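Local coordinates for protein aldo-keto reductase family 1, member B4 (Aldose reductase) (Schistosoma japonicum, PDB 4HBK) that probably reduces aldehydes, among them sugars in their open-chain form, to alcohols using NADPH, as an aldose reductase of the aldo/keto reductase family, at residues I71-L76 and K296-N301; G235-A240 and K285-P290; K259-E264 and H315-E320; L277-L282 and Q303-Q308. All coordinates share one frame; numbering follows the deposited sequence.

Contact 1: I71-L76 and K296-N301; sequences IGYRHL and KRIEEN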
loop_
_atom_site.group_PDB
_atom_site.type_symbol
_atom_site.label_atom_id
_atom_site.label_comp_id
_atom_site.label_asym_id
_atom_site.label_seq_id
_atom_site.Cartn_x
_atom_site.Cartn_y
_atom_site.Cartn_z
ATOM N N ILE A 71 -12.069 14.428 7.704
ATOM C CA ILE A 71 -11.957 15.033 6.389
ATOM C C ILE A 71 -12.783 14.273 5.328
ATOM O O ILE A 71 -13.325 14.869 4.411
ATOM C CB ILE A 71 -10.458 15.147 5.989
ATOM C CG1 ILE A 71 -9.823 16.322 6.740
ATOM C CG2 ILE A 71 -10.284 15.311 4.474
ATOM C CD1 ILE A 71 -8.312 16.263 6.807
ATOM N N GLY A 72 -12.886 12.957 5.462
ATOM C CA GLY A 72 -13.652 12.182 4.507
ATOM C C GLY A 72 -13.005 10.879 4.053
ATOM O O GLY A 72 -13.666 10.063 3.438
ATOM N N TYR A 73 -11.722 10.679 4.340
ATOM C CA TYR A 73 -11.062 9.416 4.005
ATOM C C TYR A 73 -11.870 8.227 4.543
ATOM O O TYR A 73 -12.362 8.272 5.677
ATOM C CB TYR A 73 -9.675 9.343 4.642
ATOM C CG TYR A 73 -8.590 10.249 4.079
ATOM C CD1 TYR A 73 -8.561 11.611 4.377
ATOM C CD2 TYR A 73 -7.545 9.720 3.312
ATOM C CE1 TYR A 73 -7.553 12.428 3.887
ATOM C CE2 TYR A 73 -6.523 10.529 2.822
ATOM C CZ TYR A 73 -6.538 11.884 3.122
ATOM O OH TYR A 73 -5.536 12.695 2.646
ATOM N N ARG A 74 -11.968 7.153 3.756
ATOM C CA ARG A 74 -12.700 5.952 4.168
ATOM C C ARG A 74 -11.848 4.691 3.948
ATOM O O ARG A 74 -12.356 3.583 3.778
ATOM C CB ARG A 74 -14.042 5.853 3.421
ATOM C CG ARG A 74 -15.061 6.956 3.789
ATOM C CD ARG A 74 -15.474 6.848 5.257
ATOM N NE ARG A 74 -16.425 7.883 5.675
ATOM C CZ ARG A 74 -16.085 9.027 6.268
ATOM N NH1 ARG A 74 -14.807 9.313 6.508
ATOM N NH2 ARG A 74 -17.025 9.893 6.617
ATOM N N HIS A 75 -10.538 4.878 3.978
ATOM C CA HIS A 75 -9.596 3.833 3.628
ATOM C C HIS A 75 -8.319 4.125 4.407
ATOM O O HIS A 75 -7.790 5.236 4.328
ATOM C CB HIS A 75 -9.357 3.882 2.115
ATOM C CG HIS A 75 -8.253 2.993 1.624
ATOM N ND1 HIS A 75 -8.033 2.770 0.280
ATOM C CD2 HIS A 75 -7.294 2.303 2.282
ATOM C CE1 HIS A 75 -6.998 1.961 0.134
ATOM N NE2 HIS A 75 -6.530 1.659 1.327
ATOM N N LEU A 76 -7.844 3.153 5.190
ATOM C CA LEU A 76 -6.593 3.323 5.945
ATOM C C LEU A 76 -5.636 2.215 5.574
ATOM O O LEU A 76 -6.021 1.051 5.563
ATOM C CB LEU A 76 -6.828 3.290 7.461
ATOM C CG LEU A 76 -7.960 4.138 8.042
ATOM C CD1 LEU A 76 -8.222 3.777 9.517
ATOM C CD2 LEU A 76 -7.620 5.604 7.916
ATOM N N LYS A 296 -2.802 19.724 7.773
ATOM C CA LYS A 296 -3.008 20.478 6.535
ATOM C C LYS A 296 -2.717 19.644 5.286
ATOM O O LYS A 296 -3.377 19.811 4.268
ATOM C CB LYS A 296 -2.162 21.747 6.517
ATOM C CG LYS A 296 -2.465 22.709 7.665
ATOM C CD LYS A 296 -3.503 23.756 7.280
ATOM C CE LYS A 296 -3.002 25.173 7.602
ATOM N NZ LYS A 296 -3.950 26.236 7.133
ATOM N N ARG A 297 -1.723 18.763 5.365
ATOM C CA ARG A 297 -1.372 17.906 4.233
ATOM C C ARG A 297 -2.418 16.816 4.053
ATOM O O ARG A 297 -2.833 16.516 2.937
ATOM C CB ARG A 297 0.003 17.268 4.416
ATOM C CG ARG A 297 1.135 18.265 4.561
ATOM C CD ARG A 297 0.821 19.557 3.828
ATOM N NE ARG A 297 1.709 19.786 2.695
ATOM C CZ ARG A 297 2.998 20.097 2.806
ATOM N NH1 ARG A 297 3.557 20.202 4.010
ATOM N NH2 ARG A 297 3.731 20.294 1.712
ATOM N N ILE A 298 -2.846 16.224 5.158
ATOM C CA ILE A 298 -3.893 15.222 5.089
ATOM C C ILE A 298 -5.097 15.805 4.371
ATOM O O ILE A 298 -5.671 15.161 3.499
ATOM C CB ILE A 298 -4.287 14.716 6.472
ATOM C CG1 ILE A 298 -3.075 14.039 7.121
ATOM C CG2 ILE A 298 -5.445 13.743 6.358
ATOM C CD1 ILE A 298 -3.229 13.737 8.593
ATOM N N GLU A 299 -5.460 17.036 4.712
ATOM C CA GLU A 299 -6.621 17.673 4.095
ATOM C C GLU A 299 -6.380 17.980 2.620
ATOM O O GLU A 299 -7.199 17.650 1.769
ATOM C CB GLU A 299 -7.014 18.949 4.840
ATOM C CG GLU A 299 -8.134 19.711 4.156
ATOM C CD GLU A 299 -8.913 20.608 5.105
ATOM O OE1 GLU A 299 -10.141 20.742 4.913
ATOM O OE2 GLU A 299 -8.303 21.176 6.037
ATOM N N GLU A 300 -5.253 18.611 2.322
ATOM C CA GLU A 300 -4.889 18.924 0.948
ATOM C C GLU A 300 -4.916 17.685 0.033
ATOM O O GLU A 300 -5.482 17.716 -1.063
ATOM C CB GLU A 300 -3.516 19.605 0.926
ATOM C CG GLU A 300 -2.801 19.589 -0.406
ATOM C CD GLU A 300 -1.431 20.288 -0.350
ATOM O OE1 GLU A 300 -1.110 20.947 0.670
ATOM O OE2 GLU A 300 -0.675 20.179 -1.337
ATOM N N ASN A 301 -4.322 16.589 0.492
ATOM C CA ASN A 301 -4.244 15.367 -0.318
ATOM C C ASN A 301 -5.615 14.850 -0.750
ATOM O O ASN A 301 -5.737 14.146 -1.756
ATOM C CB ASN A 301 -3.491 14.257 0.426
ATOM C CG ASN A 301 -2.002 14.547 0.569
ATOM O OD1 ASN A 301 -1.467 15.413 -0.114
ATOM N ND2 ASN A 301 -1.328 13.810 1.450
HETATM O O HOH W 1 -2.694 11.910 3.258
#
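The closure of a (beta/alpha)8 barrel brings I71 and Y73 against I298, E299 and N301, where the end of helix 60-71 meets helix 295-302. These helices follow the first and last strands of the barrel in the chain, and I71 and E299 mark the nearest backbone approach, with CA atoms 6.4 Å apart. The tip of I71 makes one apolar patch. Its CD1 lies 3.5 Å from E299 CA and also touches CB of that residue, so it packs on the start of the glutamate and not on its carboxylate. The same methyl meets I298 CG2 at 3.8 Å.

After I71 the chain leaves the helix through G72, at a positive phi of 137°. Y73 directs its CB toward the facing helix, and a chi1 of -71°, with CG beside the backbone N, carries the ring across. I298 O lies at the ring edge, in its plane, and accepts a 2.6 Å hydrogen bond from Y73 OH, which arrives in the carbonyl plane on a lone pair. Ring carbon CE1 of Y73 is 3.5 Å from I298 CG2. A water donates to Y73 OH at 3.0 Å and accepts from N301 ND2, giving the hydroxyl a second bonded partner. F302 meets the tyrosine ring from beyond the segments, and I298 also packs on A64 and A68. The first helix, 60-71, and the last barrel helix, 295-302, thus become neighbours round the ring, as in a TIM barrel.

Contact 2: G235-A240 and K285-P290; sequences GLTVTA and KLIVVP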
loop_
_atom_site.group_PDB
_atom_site.type_symbol
_atom_site.label_atom_id
_atom_site.label_comp_id
_atom_site.label_asym_id
_atom_site.label_seq_id
_atom_site.Cartn_x
_atom_site.Cartn_y
_atom_site.Cartn_z
ATOM N N GLY A 235 -6.019 -8.302 -14.198
ATOM C CA GLY A 235 -7.182 -8.028 -13.374
ATOM C C GLY A 235 -6.914 -7.579 -11.947
ATOM O O GLY A 235 -7.858 -7.396 -11.170
ATOM N N LEU A 236 -5.646 -7.396 -11.585
ATOM C CA LEU A 236 -5.340 -6.848 -10.264
ATOM C C LEU A 236 -5.645 -5.362 -10.264
ATOM O O LEU A 236 -5.539 -4.711 -11.299
ATOM C CB LEU A 236 -3.863 -7.004 -9.938
ATOM C CG LEU A 236 -3.246 -8.394 -9.947
ATOM C CD1 LEU A 236 -2.160 -8.458 -8.886
ATOM C CD2 LEU A 236 -4.310 -9.452 -9.711
ATOM N N THR A 237 -5.997 -4.815 -9.104
ATOM C CA THR A 237 -5.968 -3.367 -8.940
ATOM C C THR A 237 -4.590 -3.028 -8.401
ATOM O O THR A 237 -3.908 -3.888 -7.827
ATOM C CB THR A 237 -7.006 -2.871 -7.953
ATOM O OG1 THR A 237 -6.692 -3.371 -6.646
ATOM C CG2 THR A 237 -8.418 -3.308 -8.380
ATOM N N VAL A 238 -4.179 -1.779 -8.576
ATOM C CA VAL A 238 -2.827 -1.391 -8.229
ATOM C C VAL A 238 -2.832 -0.155 -7.363
ATOM O O VAL A 238 -3.488 0.829 -7.678
ATOM C CB VAL A 238 -1.984 -1.120 -9.484
ATOM C CG1 VAL A 238 -0.553 -0.776 -9.093
ATOM C CG2 VAL A 238 -2.005 -2.343 -10.409
ATOM N N THR A 239 -2.083 -0.210 -6.272
ATOM C CA THR A 239 -2.008 0.898 -5.344
ATOM C C THR A 239 -0.627 1.502 -5.424
ATOM O O THR A 239 0.381 0.787 -5.440
ATOM C CB THR A 239 -2.273 0.430 -3.905
ATOM O OG1 THR A 239 -3.634 -0.013 -3.794
ATOM C CG2 THR A 239 -2.012 1.561 -2.898
ATOM N N ALA A 240 -0.582 2.828 -5.483
ATOM C CA ALA A 240 0.684 3.528 -5.539
ATOM C C ALA A 240 1.077 3.904 -4.137
ATOM O O ALA A 240 0.373 4.655 -3.478
ATOM C CB ALA A 240 0.557 4.773 -6.383
ATOM N N LYS A 285 -5.790 5.055 -13.150
ATOM C CA LYS A 285 -6.637 4.017 -12.554
ATOM C C LYS A 285 -5.981 3.345 -11.353
ATOM O O LYS A 285 -6.150 2.145 -11.133
ATOM C CB LYS A 285 -7.058 2.986 -13.608
ATOM C CG LYS A 285 -7.634 3.633 -14.860
ATOM C CD LYS A 285 -8.879 2.926 -15.362
ATOM C CE LYS A 285 -8.551 1.835 -16.380
ATOM N NZ LYS A 285 -9.761 1.430 -17.189
ATOM N N LEU A 286 -5.242 4.140 -10.578
ATOM C CA LEU A 286 -4.538 3.654 -9.389
ATOM C C LEU A 286 -5.267 4.084 -8.124
ATOM O O LEU A 286 -5.983 5.087 -8.122
ATOM C CB LEU A 286 -3.113 4.216 -9.352
ATOM C CG LEU A 286 -2.298 3.918 -10.614
ATOM C CD1 LEU A 286 -0.995 4.697 -10.641
ATOM C CD2 LEU A 286 -2.020 2.415 -10.732
ATOM N N ILE A 287 -5.097 3.306 -7.062
ATOM C CA ILE A 287 -5.440 3.742 -5.715
ATOM C C ILE A 287 -4.229 4.512 -5.217
ATOM O O ILE A 287 -3.116 4.236 -5.648
ATOM C CB ILE A 287 -5.677 2.536 -4.788
ATOM C CG1 ILE A 287 -6.908 1.731 -5.250
ATOM C CG2 ILE A 287 -5.836 2.984 -3.357
ATOM C CD1 ILE A 287 -6.563 0.435 -5.960
ATOM N N VAL A 288 -4.418 5.492 -4.340
ATOM C CA VAL A 288 -3.263 6.173 -3.762
ATOM C C VAL A 288 -3.349 6.201 -2.243
ATOM O O VAL A 288 -4.431 6.399 -1.680
ATOM C CB VAL A 288 -3.083 7.615 -4.328
ATOM C CG1 VAL A 288 -2.884 7.568 -5.848
ATOM C CG2 VAL A 288 -4.271 8.504 -3.951
ATOM N N VAL A 289 -2.208 6.019 -1.582
ATOM C CA VAL A 289 -2.158 6.028 -0.126
ATOM C C VAL A 289 -1.043 6.961 0.369
ATOM O O VAL A 289 -0.072 6.519 0.980
ATOM C CB VAL A 289 -2.008 4.583 0.456
ATOM C CG1 VAL A 289 -3.266 3.753 0.165
ATOM C CG2 VAL A 289 -0.792 3.886 -0.130
ATOM N N PRO A 290 -1.196 8.277 0.117
ATOM C CA PRO A 290 -0.197 9.257 0.554
ATOM C C PRO A 290 -0.061 9.246 2.075
ATOM O O PRO A 290 -1.075 9.307 2.774
ATOM C CB PRO A 290 -0.789 10.592 0.088
ATOM C CG PRO A 290 -2.251 10.350 0.015
ATOM C CD PRO A 290 -2.372 8.927 -0.484
HETATM O O HOH W 2 -5.677 -0.484 -10.555
#
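The flat groups joining V238-A240 to I287-V289 are peptide units, meeting at their edges, while side chains occupy the two faces of the sheet they build. T239 and I287 share one face, and A240 and V288 share the other. This is parallel pairing of the seventh and eighth strands of the (beta/alpha)8 barrel. Two bonds from I287 bracket T239: I287 N donates to V238 O at 3.0 Å, within the carbonyl plane, and I287 O accepts from A240 N at 2.9 Å. The second bond is nearly straight at nitrogen (174°), though its donor is tilted 28° from the carbonyl plane. One step on, V289 N to A240 O stretches to 3.5 Å and is weak.

On the T239 face, OG1 of T239 sits 3.4 Å from I287 CB, a placement set by chi1 of -66°, which puts the hydroxyl beside its own backbone N. The polar partner of that hydroxyl is N213, which also binds T237 OG1. A240 and V288 instead face L281 of helix 273-283, outside the barrel wall. V289 packs CG2 on T239 CG2, and its side chain lies about 7 Å from that of K111 and about 8 Å from that of Y82, the predicted proton donor. Toward the other end, V238 CB touches L286 CD2. There a water bridges the strands, accepting from V238 N at 2.8 Å and donating to K285 O at 2.7 Å.

Contact 3: K259-E264 and H315-E320; sequences KPCVLE and HELNTE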
loop_
_atom_site.group_PDB
_atom_site.type_symbol
_atom_site.label_atom_id
_atom_site.label_comp_id
_atom_site.label_asym_id
_atom_site.label_seq_id
_atom_site.Cartn_x
_atom_site.Cartn_y
_atom_site.Cartn_z
ATOM N N LYS A 259 9.058 20.258 -9.096
ATOM C CA LYS A 259 9.309 20.117 -10.527
ATOM C C LYS A 259 8.553 21.194 -11.317
ATOM O O LYS A 259 7.378 21.438 -11.060
ATOM C CB LYS A 259 8.860 18.722 -10.978
ATOM C CG LYS A 259 9.618 18.134 -12.172
ATOM C CD LYS A 259 8.985 16.813 -12.654
ATOM C CE LYS A 259 9.955 15.634 -12.612
ATOM N NZ LYS A 259 11.263 15.934 -13.283
ATOM N N PRO A 260 9.216 21.842 -12.289
ATOM C CA PRO A 260 8.539 22.933 -13.011
ATOM C C PRO A 260 7.209 22.541 -13.693
ATOM O O PRO A 260 6.227 23.272 -13.556
ATOM C CB PRO A 260 9.585 23.370 -14.043
ATOM C CG PRO A 260 10.897 23.011 -13.414
ATOM C CD PRO A 260 10.638 21.731 -12.657
ATOM N N CYS A 261 7.170 21.411 -14.402
ATOM C CA CYS A 261 5.954 21.026 -15.116
ATOM C C CYS A 261 4.833 20.757 -14.125
ATOM O O CYS A 261 3.673 21.102 -14.372
ATOM C CB CYS A 261 6.192 19.821 -16.036
ATOM S SG CYS A 261 6.693 18.328 -15.182
ATOM N N VAL A 262 5.188 20.168 -12.988
ATOM C CA VAL A 262 4.227 19.966 -11.910
ATOM C C VAL A 262 3.635 21.297 -11.439
ATOM O O VAL A 262 2.426 21.417 -11.263
ATOM C CB VAL A 262 4.861 19.229 -10.715
ATOM C CG1 VAL A 262 3.913 19.216 -9.532
ATOM C CG2 VAL A 262 5.232 17.795 -11.118
ATOM N N LEU A 263 4.481 22.300 -11.252
ATOM C CA LEU A 263 4.016 23.601 -10.773
ATOM C C LEU A 263 3.165 24.324 -11.827
ATOM O O LEU A 263 2.116 24.898 -11.522
ATOM C CB LEU A 263 5.216 24.455 -10.344
ATOM C CG LEU A 263 5.810 24.073 -8.982
ATOM C CD1 LEU A 263 7.181 24.696 -8.762
ATOM C CD2 LEU A 263 4.873 24.496 -7.859
ATOM N N GLU A 264 3.610 24.274 -13.076
ATOM C CA GLU A 264 2.827 24.845 -14.160
ATOM C C GLU A 264 1.430 24.254 -14.189
ATOM O O GLU A 264 0.447 24.985 -14.223
ATOM C CB GLU A 264 3.518 24.601 -15.489
ATOM C CG GLU A 264 4.762 25.432 -15.654
ATOM C CD GLU A 264 5.597 24.997 -16.842
ATOM O OE1 GLU A 264 6.699 25.561 -17.021
ATOM O OE2 GLU A 264 5.150 24.096 -17.591
ATOM N N HIS A 315 0.812 13.331 -20.448
ATOM C CA HIS A 315 1.982 12.953 -21.229
ATOM C C HIS A 315 3.227 13.698 -20.770
ATOM O O HIS A 315 4.306 13.111 -20.674
ATOM C CB HIS A 315 1.741 13.206 -22.721
ATOM C CG HIS A 315 2.866 12.755 -23.600
ATOM N ND1 HIS A 315 3.743 13.635 -24.200
ATOM C CD2 HIS A 315 3.269 11.514 -23.967
ATOM C CE1 HIS A 315 4.628 12.958 -24.909
ATOM N NE2 HIS A 315 4.366 11.669 -24.784
ATOM N N GLU A 316 3.077 14.991 -20.491
ATOM C CA GLU A 316 4.196 15.813 -20.058
ATOM C C GLU A 316 4.820 15.266 -18.784
ATOM O O GLU A 316 6.036 15.116 -18.698
ATOM C CB GLU A 316 3.783 17.272 -19.850
ATOM C CG GLU A 316 4.964 18.158 -19.493
ATOM C CD GLU A 316 4.625 19.644 -19.426
ATOM O OE1 GLU A 316 3.473 19.999 -19.091
ATOM O OE2 GLU A 316 5.525 20.461 -19.710
ATOM N N LEU A 317 3.986 14.961 -17.794
ATOM C CA LEU A 317 4.486 14.395 -16.544
ATOM C C LEU A 317 5.269 13.111 -16.804
ATOM O O LEU A 317 6.342 12.911 -16.242
ATOM C CB LEU A 317 3.342 14.162 -15.550
ATOM C CG LEU A 317 2.688 15.446 -15.013
ATOM C CD1 LEU A 317 1.372 15.166 -14.305
ATOM C CD2 LEU A 317 3.638 16.167 -14.089
ATOM N N ASN A 318 4.747 12.252 -17.675
ATOM C CA ASN A 318 5.458 11.023 -18.033
ATOM C C ASN A 318 6.811 11.274 -18.696
ATOM O O ASN A 318 7.817 10.704 -18.287
ATOM C CB ASN A 318 4.590 10.108 -18.896
ATOM C CG ASN A 318 3.526 9.376 -18.084
ATOM O OD1 ASN A 318 3.817 8.794 -17.033
ATOM N ND2 ASN A 318 2.281 9.411 -18.565
ATOM N N THR A 319 6.848 12.144 -19.699
ATOM C CA THR A 319 8.105 12.394 -20.406
ATOM C C THR A 319 9.167 13.111 -19.552
ATOM O O THR A 319 10.368 12.982 -19.813
ATOM C CB THR A 319 7.888 13.124 -21.755
ATOM O OG1 THR A 319 7.469 14.472 -21.522
ATOM C CG2 THR A 319 6.838 12.412 -22.577
ATOM N N GLU A 320 8.727 13.843 -18.528
ATOM C CA GLU A 320 9.648 14.558 -17.639
ATOM C C GLU A 320 10.148 13.711 -16.457
ATOM O O GLU A 320 10.991 14.154 -15.671
ATOM C CB GLU A 320 8.996 15.840 -17.110
ATOM C CG GLU A 320 8.626 16.838 -18.192
ATOM C CD GLU A 320 9.839 17.405 -18.906
ATOM O OE1 GLU A 320 10.953 17.333 -18.335
ATOM O OE2 GLU A 320 9.672 17.921 -20.037
#
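C261 turns its SG onto L317 CD2 and E320 CG, both 3.9 Å away. Its sulfur lies between the backbone N and the carbonyl carbon (chi1 62°), and its CB meets the flat carboxylate of E316, with CD at 3.7 Å. L317 CD2 touches both C261 SG and V262 CG2, the latter at 3.7 Å, with the leucine and valine side chains crossing at about a right angle. P273 and L277 of helix 273-283 pack against V262, and Y280 against L317.

The polar grip lies at the helix ends. K259, at the N-cap position of helix 260-269, carries its NZ to E320 O at 3.0 Å, above the carbonyl plane and not on a lone pair. The ammonium of K259 probably offsets the partial negative charge at the C-terminal end of helix 311-319. On the outer side E264 OE2 and E316 OE2 come within 4.2 Å, a like-charge approach that may raise the proton affinity of one of them.

The axes of segments 260-264 and 315-319 approach to 10.1 Å and run nearly antiparallel, 164° apart. Helix 260-269 lies between the seventh strand and helix 273-283, and helix 311-319 follows helix 295-302, positions that match the two extra helices of aldo/keto reductases.

Contact 4: L277-L282 and Q303-Q308; sequences LLRYLL and QVFDFQ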
loop_
_atom_site.group_PDB
_atom_site.type_symbol
_atom_site.label_atom_id
_atom_site.label_comp_id
_atom_site.label_asym_id
_atom_site.label_seq_id
_atom_site.Cartn_x
_atom_site.Cartn_y
_atom_site.Cartn_z
ATOM N N LEU A 277 0.029 15.746 -8.511
ATOM C CA LEU A 277 0.754 14.470 -8.477
ATOM C C LEU A 277 -0.169 13.273 -8.186
ATOM O O LEU A 277 -0.021 12.194 -8.767
ATOM C CB LEU A 277 1.902 14.525 -7.455
ATOM C CG LEU A 277 3.059 15.480 -7.811
ATOM C CD1 LEU A 277 4.054 15.656 -6.672
ATOM C CD2 LEU A 277 3.780 14.978 -9.064
ATOM N N LEU A 278 -1.114 13.466 -7.275
ATOM C CA LEU A 278 -2.086 12.428 -6.953
ATOM C C LEU A 278 -3.112 12.224 -8.072
ATOM O O LEU A 278 -3.468 11.091 -8.384
ATOM C CB LEU A 278 -2.797 12.755 -5.639
ATOM C CG LEU A 278 -1.893 12.731 -4.403
ATOM C CD1 LEU A 278 -2.622 13.246 -3.197
ATOM C CD2 LEU A 278 -1.423 11.319 -4.151
ATOM N N ARG A 279 -3.591 13.313 -8.669
ATOM C CA ARG A 279 -4.564 13.204 -9.750
ATOM C C ARG A 279 -3.951 12.445 -10.916
ATOM O O ARG A 279 -4.634 11.685 -11.603
ATOM C CB ARG A 279 -5.018 14.579 -10.226
ATOM C CG ARG A 279 -6.135 14.527 -11.254
ATOM C CD ARG A 279 -7.465 14.213 -10.588
ATOM N NE ARG A 279 -8.411 13.697 -11.569
ATOM C CZ ARG A 279 -9.629 13.256 -11.283
ATOM N NH1 ARG A 279 -10.069 13.267 -10.027
ATOM N NH2 ARG A 279 -10.409 12.808 -12.262
ATOM N N TYR A 280 -2.655 12.659 -11.123
ATOM C CA TYR A 280 -1.921 11.985 -12.172
ATOM C C TYR A 280 -2.046 10.468 -11.998
ATOM O O TYR A 280 -2.319 9.734 -12.951
ATOM C CB TYR A 280 -0.446 12.414 -12.137
ATOM C CG TYR A 280 0.499 11.393 -12.735
ATOM C CD1 TYR A 280 0.582 11.224 -14.109
ATOM C CD2 TYR A 280 1.300 10.600 -11.928
ATOM C CE1 TYR A 280 1.439 10.293 -14.664
ATOM C CE2 TYR A 280 2.160 9.660 -12.469
ATOM C CZ TYR A 280 2.219 9.506 -13.842
ATOM O OH TYR A 280 3.064 8.576 -14.412
ATOM N N LEU A 281 -1.849 10.004 -10.768
ATOM C CA LEU A 281 -1.916 8.584 -10.474
ATOM C C LEU A 281 -3.353 8.101 -10.538
ATOM O O LEU A 281 -3.625 7.011 -11.057
ATOM C CB LEU A 281 -1.313 8.287 -9.099
ATOM C CG LEU A 281 0.174 8.610 -8.954
ATOM C CD1 LEU A 281 0.580 8.524 -7.497
ATOM C CD2 LEU A 281 1.020 7.663 -9.802
ATOM N N LEU A 282 -4.279 8.904 -10.019
ATOM C CA LEU A 282 -5.688 8.516 -10.071
ATOM C C LEU A 282 -6.176 8.302 -11.518
ATOM O O LEU A 282 -6.927 7.361 -11.806
ATOM C CB LEU A 282 -6.564 9.529 -9.332
ATOM C CG LEU A 282 -6.391 9.572 -7.808
ATOM C CD1 LEU A 282 -7.095 10.790 -7.217
ATOM C CD2 LEU A 282 -6.925 8.299 -7.185
ATOM N N GLN A 303 -8.327 16.696 -1.562
ATOM C CA GLN A 303 -9.078 17.544 -2.488
ATOM C C GLN A 303 -8.600 17.337 -3.921
ATOM O O GLN A 303 -8.041 18.245 -4.535
ATOM C CB GLN A 303 -8.955 19.026 -2.110
ATOM C CG GLN A 303 -8.926 19.321 -0.609
ATOM C CD GLN A 303 -10.158 18.816 0.127
ATOM O OE1 GLN A 303 -11.273 18.849 -0.398
ATOM N NE2 GLN A 303 -9.960 18.336 1.350
ATOM N N VAL A 304 -8.823 16.142 -4.455
ATOM C CA VAL A 304 -8.304 15.794 -5.770
ATOM C C VAL A 304 -9.387 15.269 -6.710
ATOM O O VAL A 304 -9.083 14.585 -7.688
ATOM C CB VAL A 304 -7.208 14.714 -5.655
ATOM C CG1 VAL A 304 -5.965 15.276 -5.000
ATOM C CG2 VAL A 304 -7.728 13.516 -4.869
ATOM N N PHE A 305 -10.647 15.576 -6.413
ATOM C CA PHE A 305 -11.759 14.997 -7.167
ATOM C C PHE A 305 -12.614 16.029 -7.888
ATOM O O PHE A 305 -13.754 15.732 -8.254
ATOM C CB PHE A 305 -12.655 14.150 -6.253
ATOM C CG PHE A 305 -11.953 12.975 -5.645
ATOM C CD1 PHE A 305 -11.603 11.883 -6.424
ATOM C CD2 PHE A 305 -11.637 12.962 -4.295
ATOM C CE1 PHE A 305 -10.953 10.799 -5.866
ATOM C CE2 PHE A 305 -10.985 11.889 -3.731
ATOM C CZ PHE A 305 -10.638 10.803 -4.518
ATOM N N ASP A 306 -12.079 17.232 -8.098
ATOM C CA ASP A 306 -12.866 18.289 -8.740
ATOM C C ASP A 306 -12.155 18.944 -9.921
ATOM O O ASP A 306 -12.413 20.098 -10.251
ATOM C CB ASP A 306 -13.275 19.342 -7.719
ATOM C CG ASP A 306 -12.082 20.039 -7.097
ATOM O OD1 ASP A 306 -10.930 19.635 -7.379
ATOM O OD2 ASP A 306 -12.299 20.989 -6.316
ATOM N N PHE A 307 -11.264 18.200 -10.557
ATOM C CA PHE A 307 -10.597 18.677 -11.758
ATOM C C PHE A 307 -10.058 17.491 -12.524
ATOM O O PHE A 307 -10.063 16.363 -12.028
ATOM C CB PHE A 307 -9.464 19.658 -11.423
ATOM C CG PHE A 307 -8.224 19.010 -10.858
ATOM C CD1 PHE A 307 -8.237 18.422 -9.602
ATOM C CD2 PHE A 307 -7.029 19.029 -11.569
ATOM C CE1 PHE A 307 -7.084 17.846 -9.068
ATOM C CE2 PHE A 307 -5.868 18.458 -11.041
ATOM C CZ PHE A 307 -5.898 17.865 -9.789
ATOM N N GLN A 308 -9.587 17.753 -13.734
ATOM C CA GLN A 308 -9.093 16.699 -14.601
ATOM C C GLN A 308 -7.845 17.180 -15.335
ATOM O O GLN A 308 -7.832 18.269 -15.918
ATOM C CB GLN A 308 -10.180 16.282 -15.603
ATOM C CG GLN A 308 -9.799 15.078 -16.469
ATOM C CD GLN A 308 -10.614 13.832 -16.151
ATOM O OE1 GLN A 308 -10.070 12.810 -15.713
ATOM N NE2 GLN A 308 -11.928 13.908 -16.381
HETATM O O HOH W 3 -13.234 13.445 -9.930
#
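R279 threads its side chain past F307, the arginine and the phenylalanine running antiparallel, side by side, and ends against the backbone of the 303-308 loop. CG lies anti to the backbone N (chi1 -174°), and a bend at chi2 of 76° brings the guanidinium to two carbonyls. At its edge, NH1 donates to V304 O at 2.9 Å; the acceptor lies near the guanidinium plane and the donor in the carbonyl plane. Over one face stands F307 O, 3.1 Å above the plane and over its centre, at an angle too poor for a hydrogen bond from NE. NE instead bonds to Q283 OE1.

F307 CG sits between the backbone N and the carbonyl carbon (chi1 75°), which brings a ring face against R279 CB and CG. R279 CB is 3.4 Å from CZ of F307, and R279 CG makes an off-centre CH-pi contact 4.1 Å from the ring centroid. About one helical turn on, L282 CD1 meets V304 CG2 at 3.7 Å. A water accepting from R279 NH1 donates to F305 O.

With carbonyl oxygens at one edge and above one face, the buried guanidinium sits in a partly negative environment that probably favours its positive charge; within the two segments the carboxylate of D306 stays 7.0 Å away (OD1 to R279 NH1).

From the N terminus, 71-76 opens contact 1, and the chain travels through most of the barrel before 235-240 opens contact 2. Segment 259-264 then opens contact 3 and 277-282 opens contact 4. Closure begins at 285-290, so contact 2 lies within the span of contact 1, which closes at 296-301. Segment 303-308 closes contact 4, and 315-320 closes contact 3, which encloses it. Contacts 1 and 2 each cross contacts 3 and 4. Contact 1 joins the first and last helices of the ring; contact 2 pairs the last two strands. Helix 273-283 ties both to contact 4, and a probable hydrogen bond between N318 OD1 and Y280 OH (2.7 Å) joins contacts 3 and 4.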